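PDB 6BBT: major pilin backbone protein T-antigen, T13 from Streptococcus pyogenes, which forms the backbone shaft of pili on the streptococcal surface, probably as covalently joined subunits, and is the trypsin-resistant Lancefield T-antigen used in serotyping. Local coordinates for residues A[193-198]-A[202-207]; A[186-191]-A[225-230]. All blocks are in the same frame, centred on the assembly; numbering follows the deposited sequence.

Contact 1: A[193-198]-A[202-207]; sequences VVKIIQ and TKDVVI
Val194 and Ile196 pair with Val205 and Lys203 through two antiparallel rings of backbone hydrogen bonds, the straightest being Lys203 N to Ile196 O at 2.7 Å and 176°. Between the rings, Lys195 faces Asp204 in a non-hydrogen-bonded pair. Both side chains rise from the same face and run side by side; the lysine chain bends at chi2 (-72°), and its NZ meets Asp204 OD1 at 2.8 Å, on the syn side and 15° out of the carboxylate plane. A water donates to Asp204 OD2, 2.7 Å away, and bonds weakly to the same NZ, closing a bridge over the salt link. Thr202 CG2 lies against Lys195 CD at 3.8 Å. The two strands form a beta hairpin in the C-terminal half of the pilin, with strand 220-227 along the other edge of 193-198. On the reverse face, Ile196 CG2 packs on Val205 CG2 at 3.6 Å; Tyr211 packs on both, and Leu182 on Val205 and Val194. Val194 CG2 reaches the end of Ile207, 4.0 Å from its CD1. Farther along, Gln198 OE1 bonds to the hydroxyl of Tyr211, while a water donates to Gln198 O at 2.9 Å and bonds weakly to Lys203 NZ.

Contact 2: A[186-191]-A[225-230]; sequences ALYEKG and KLPIGI
Tyr188 turns its ring toward Pro227 and Ile230 with CG opposite the carbonyl carbon (chi1 -53°) and the ring plane swung across the CA-CB bond (chi2 -78°), which lays one flat face against the proline. Pro227 CB sits almost exactly over the ring centre, 3.5 Å from the centroid and 5° off the normal, a CH-pi contact in which this one carbon is nearly equidistant from all six ring atoms. Ile230 comes in across the tyrosine at about a right angle: its CG2 branch, opposite its own carbonyl carbon, lies 3.6 Å from Tyr188 CD2 and also touches CB. Ile228 O approaches CE2 obliquely at 3.5 Å.

The phenol oxygen is tied to the same backbone through two waters. One donates to Tyr188 OH at 2.9 Å and accepts from Ile228 N; the other, in the ring plane, accepts from the OH at 2.6 Å and donates to Ile228 O at 2.9 Å. With the hydroxyl both giving and receiving, these bridges should restrain the ring's tilt over the proline. Pro27 also packs on Tyr188, and Thr266 OG1 bonds to Pro227 O. The arrangement is a proline-aromatic CH-pi contact with a water-bridged hydroxyl, joining the loop that follows strand 176-183 to the region where strand 220-227 passes into the next turn, near the middle of an elongated, two-domain pilin of all-beta build.

In the fold
Contact 1 is partly buried: one face carries the Lys195-Asp204 pair among partly exposed residues, while Val194, Ile196 and Val205 on the other are buried. Contact 2 is smaller but all its touching residues are buried, nearer the centre of the chain. Direct backbone bonding and a salt bridge hold 193-198 to 202-207, whereas 186-191 meets 225-230 through one aromatic ring and two waters. Along the sequence the hairpin is nested inside the loop that contact 2 closes. The two join where Gly191 N probably bonds to Ile207 O, and Ile207 also packs on Tyr188. Strands 193-198 and 220-227 are sheet neighbours, with Val194 of the first touching Leu226 and Pro227.

Contact 1: A[193-198]-A[202-207]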
# COMPACT_ATOMS: atom_id res chain seq x y z
N VAL A 193 -12.48 -9.59 -1.20
CA VAL A 193 -12.49 -10.72 -0.27
C VAL A 193 -11.21 -10.77 0.56
O VAL A 193 -10.14 -10.38 0.10
CB VAL A 193 -12.75 -12.09 -0.95
CG1 VAL A 193 -14.14 -12.14 -1.57
CG2 VAL A 193 -11.75 -12.43 -2.02
N VAL A 194 -11.38 -11.15 1.82
CA VAL A 194 -10.31 -11.36 2.77
C VAL A 194 -10.47 -12.80 3.26
O VAL A 194 -11.58 -13.28 3.54
CB VAL A 194 -10.43 -10.36 3.96
CG1 VAL A 194 -9.38 -10.62 5.03
CG2 VAL A 194 -10.30 -8.91 3.46
N LYS A 195 -9.35 -13.50 3.38
CA LYS A 195 -9.36 -14.89 3.80
C LYS A 195 -9.61 -15.04 5.30
O LYS A 195 -9.16 -14.25 6.11
CB LYS A 195 -8.04 -15.56 3.44
CG LYS A 195 -7.76 -15.54 1.95
CD LYS A 195 -8.69 -16.50 1.23
CE LYS A 195 -8.70 -16.23 -0.23
NZ LYS A 195 -9.47 -17.32 -0.89
N ILE A 196 -10.37 -16.08 5.65
CA ILE A 196 -10.58 -16.46 7.02
C ILE A 196 -10.33 -17.97 7.12
O ILE A 196 -10.67 -18.71 6.18
CB ILE A 196 -11.99 -16.08 7.50
CG1 ILE A 196 -12.16 -16.29 9.01
CG2 ILE A 196 -13.09 -16.83 6.77
CD1 ILE A 196 -13.39 -15.61 9.57
N ILE A 197 -9.77 -18.41 8.24
CA ILE A 197 -9.60 -19.84 8.51
C ILE A 197 -10.56 -20.21 9.62
O ILE A 197 -10.49 -19.66 10.71
CB ILE A 197 -8.16 -20.22 8.87
CG1 ILE A 197 -7.24 -19.82 7.71
CG2 ILE A 197 -8.08 -21.74 9.19
CD1 ILE A 197 -5.77 -19.84 8.03
N GLN A 198 -11.45 -21.14 9.31
CA GLN A 198 -12.60 -21.42 10.14
C GLN A 198 -12.82 -22.94 10.13
O GLN A 198 -12.96 -23.53 9.06
CB GLN A 198 -13.79 -20.68 9.53
CG GLN A 198 -15.16 -21.02 10.08
CD GLN A 198 -16.25 -20.11 9.52
OE1 GLN A 198 -15.98 -19.06 8.95
NE2 GLN A 198 -17.49 -20.52 9.68
N THR A 202 -10.17 -22.75 4.74
CA THR A 202 -9.93 -21.39 4.28
C THR A 202 -11.18 -20.94 3.53
O THR A 202 -11.60 -21.59 2.58
CB THR A 202 -8.67 -21.32 3.41
OG1 THR A 202 -7.50 -21.54 4.23
CG2 THR A 202 -8.54 -19.96 2.75
N LYS A 203 -11.79 -19.85 3.99
CA LYS A 203 -13.00 -19.29 3.39
C LYS A 203 -12.83 -17.81 3.09
O LYS A 203 -11.79 -17.23 3.42
CB LYS A 203 -14.16 -19.50 4.33
CG LYS A 203 -14.56 -20.94 4.49
CD LYS A 203 -15.89 -21.02 5.20
CE LYS A 203 -16.39 -22.45 5.28
NZ LYS A 203 -17.60 -22.51 6.14
N ASP A 204 -13.85 -17.20 2.47
CA ASP A 204 -13.80 -15.79 2.04
C ASP A 204 -14.81 -14.95 2.80
O ASP A 204 -16.02 -15.28 2.84
CB ASP A 204 -14.10 -15.65 0.55
CG ASP A 204 -12.99 -16.14 -0.33
OD1 ASP A 204 -11.81 -16.02 0.02
OD2 ASP A 204 -13.31 -16.63 -1.43
N VAL A 205 -14.32 -13.88 3.43
CA VAL A 205 -15.15 -12.85 4.00
C VAL A 205 -15.21 -11.71 2.98
O VAL A 205 -14.17 -11.24 2.53
CB VAL A 205 -14.56 -12.34 5.32
CG1 VAL A 205 -15.42 -11.22 5.90
CG2 VAL A 205 -14.44 -13.49 6.31
N VAL A 206 -16.40 -11.29 2.60
CA VAL A 206 -16.55 -10.18 1.67
C VAL A 206 -16.62 -8.88 2.49
O VAL A 206 -17.44 -8.76 3.41
CB VAL A 206 -17.81 -10.33 0.79
CG1 VAL A 206 -17.92 -9.15 -0.18
CG2 VAL A 206 -17.79 -11.65 0.05
N ILE A 207 -15.77 -7.92 2.13
CA ILE A 207 -15.76 -6.61 2.78
C ILE A 207 -17.09 -5.90 2.57
O ILE A 207 -17.63 -5.90 1.48
CB ILE A 207 -14.62 -5.72 2.24
CG1 ILE A 207 -13.28 -6.27 2.72
CG2 ILE A 207 -14.79 -4.27 2.69
CD1 ILE A 207 -12.07 -5.64 2.08
O HOH W 1 -11.41 -16.04 -3.32
O HOH W 2 -15.60 -24.01 8.08

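Contact 2: A[186-191]-A[225-230]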
# COMPACT_ATOMS: atom_id res chain seq x y z
N ALA A 186 -11.24 3.64 1.81
CA ALA A 186 -10.80 4.11 0.49
C ALA A 186 -9.78 3.16 -0.18
O ALA A 186 -9.75 3.04 -1.41
CB ALA A 186 -10.18 5.50 0.60
N LEU A 187 -8.98 2.48 0.63
CA LEU A 187 -7.96 1.55 0.13
C LEU A 187 -8.48 0.16 -0.18
O LEU A 187 -7.91 -0.50 -1.04
CB LEU A 187 -6.84 1.38 1.14
CG LEU A 187 -5.86 2.51 1.53
CD1 LEU A 187 -4.46 1.92 1.74
CD2 LEU A 187 -5.76 3.62 0.52
N TYR A 188 -9.47 -0.31 0.57
CA TYR A 188 -9.99 -1.68 0.43
C TYR A 188 -11.51 -1.62 0.37
O TYR A 188 -12.16 -1.39 1.36
CB TYR A 188 -9.50 -2.55 1.61
CG TYR A 188 -8.00 -2.49 1.76
CD1 TYR A 188 -7.18 -3.22 0.92
CD2 TYR A 188 -7.41 -1.66 2.70
CE1 TYR A 188 -5.80 -3.17 1.03
CE2 TYR A 188 -6.04 -1.60 2.83
CZ TYR A 188 -5.24 -2.33 1.97
OH TYR A 188 -3.89 -2.25 2.10
N GLU A 189 -12.04 -1.88 -0.82
CA GLU A 189 -13.40 -1.57 -1.17
C GLU A 189 -14.36 -2.72 -0.93
O GLU A 189 -13.97 -3.91 -0.88
CB GLU A 189 -13.46 -1.17 -2.64
CG GLU A 189 -12.54 0.00 -2.97
CD GLU A 189 -12.96 0.73 -4.23
OE1 GLU A 189 -13.07 0.07 -5.29
OE2 GLU A 189 -13.19 1.95 -4.16
N LYS A 190 -15.62 -2.34 -0.80
CA LYS A 190 -16.74 -3.28 -0.68
C LYS A 190 -16.72 -4.31 -1.79
O LYS A 190 -16.44 -4.01 -2.95
CB LYS A 190 -18.06 -2.50 -0.78
CG LYS A 190 -19.32 -3.31 -0.58
CD LYS A 190 -20.55 -2.39 -0.62
CE LYS A 190 -21.85 -3.20 -0.71
NZ LYS A 190 -22.08 -4.16 0.41
N GLY A 191 -17.04 -5.55 -1.42
CA GLY A 191 -17.08 -6.61 -2.40
C GLY A 191 -15.75 -7.30 -2.67
O GLY A 191 -15.74 -8.29 -3.39
N LYS A 225 -4.33 -12.61 6.85
CA LYS A 225 -3.80 -11.72 5.84
C LYS A 225 -4.78 -10.54 5.70
O LYS A 225 -5.31 -10.27 4.63
CB LYS A 225 -3.62 -12.48 4.52
CG LYS A 225 -2.59 -13.64 4.60
CD LYS A 225 -2.54 -14.48 3.33
CE LYS A 225 -1.68 -15.75 3.50
NZ LYS A 225 -1.59 -16.59 2.25
N LEU A 226 -4.99 -9.85 6.81
CA LEU A 226 -5.99 -8.82 6.94
C LEU A 226 -5.41 -7.46 6.51
O LEU A 226 -4.30 -7.13 6.91
CB LEU A 226 -6.45 -8.77 8.39
CG LEU A 226 -7.66 -7.91 8.76
CD1 LEU A 226 -8.95 -8.34 8.07
CD2 LEU A 226 -7.85 -7.97 10.26
N PRO A 227 -6.15 -6.68 5.70
CA PRO A 227 -5.67 -5.36 5.32
C PRO A 227 -5.49 -4.44 6.53
O PRO A 227 -6.27 -4.51 7.49
CB PRO A 227 -6.74 -4.82 4.37
CG PRO A 227 -7.43 -6.01 3.86
CD PRO A 227 -7.40 -7.02 4.98
N ILE A 228 -4.44 -3.63 6.48
CA ILE A 228 -4.13 -2.66 7.52
C ILE A 228 -4.92 -1.39 7.26
O ILE A 228 -5.00 -0.92 6.13
CB ILE A 228 -2.62 -2.38 7.61
CG1 ILE A 228 -1.95 -3.61 8.23
CG2 ILE A 228 -2.33 -1.13 8.46
CD1 ILE A 228 -0.46 -3.62 8.17
N GLY A 229 -5.53 -0.86 8.31
CA GLY A 229 -6.26 0.40 8.21
C GLY A 229 -7.75 0.26 7.96
O GLY A 229 -8.43 1.28 7.85
N ILE A 230 -8.28 -0.95 7.84
CA ILE A 230 -9.74 -1.09 7.74
C ILE A 230 -10.32 -1.18 9.12
O ILE A 230 -9.61 -1.48 10.07
CB ILE A 230 -10.20 -2.27 6.86
CG1 ILE A 230 -9.73 -3.63 7.39
CG2 ILE A 230 -9.75 -2.05 5.43
CD1 ILE A 230 -10.50 -4.77 6.74
O HOH W 3 -2.81 -4.16 3.95
O HOH W 4 -2.98 -0.80 4.10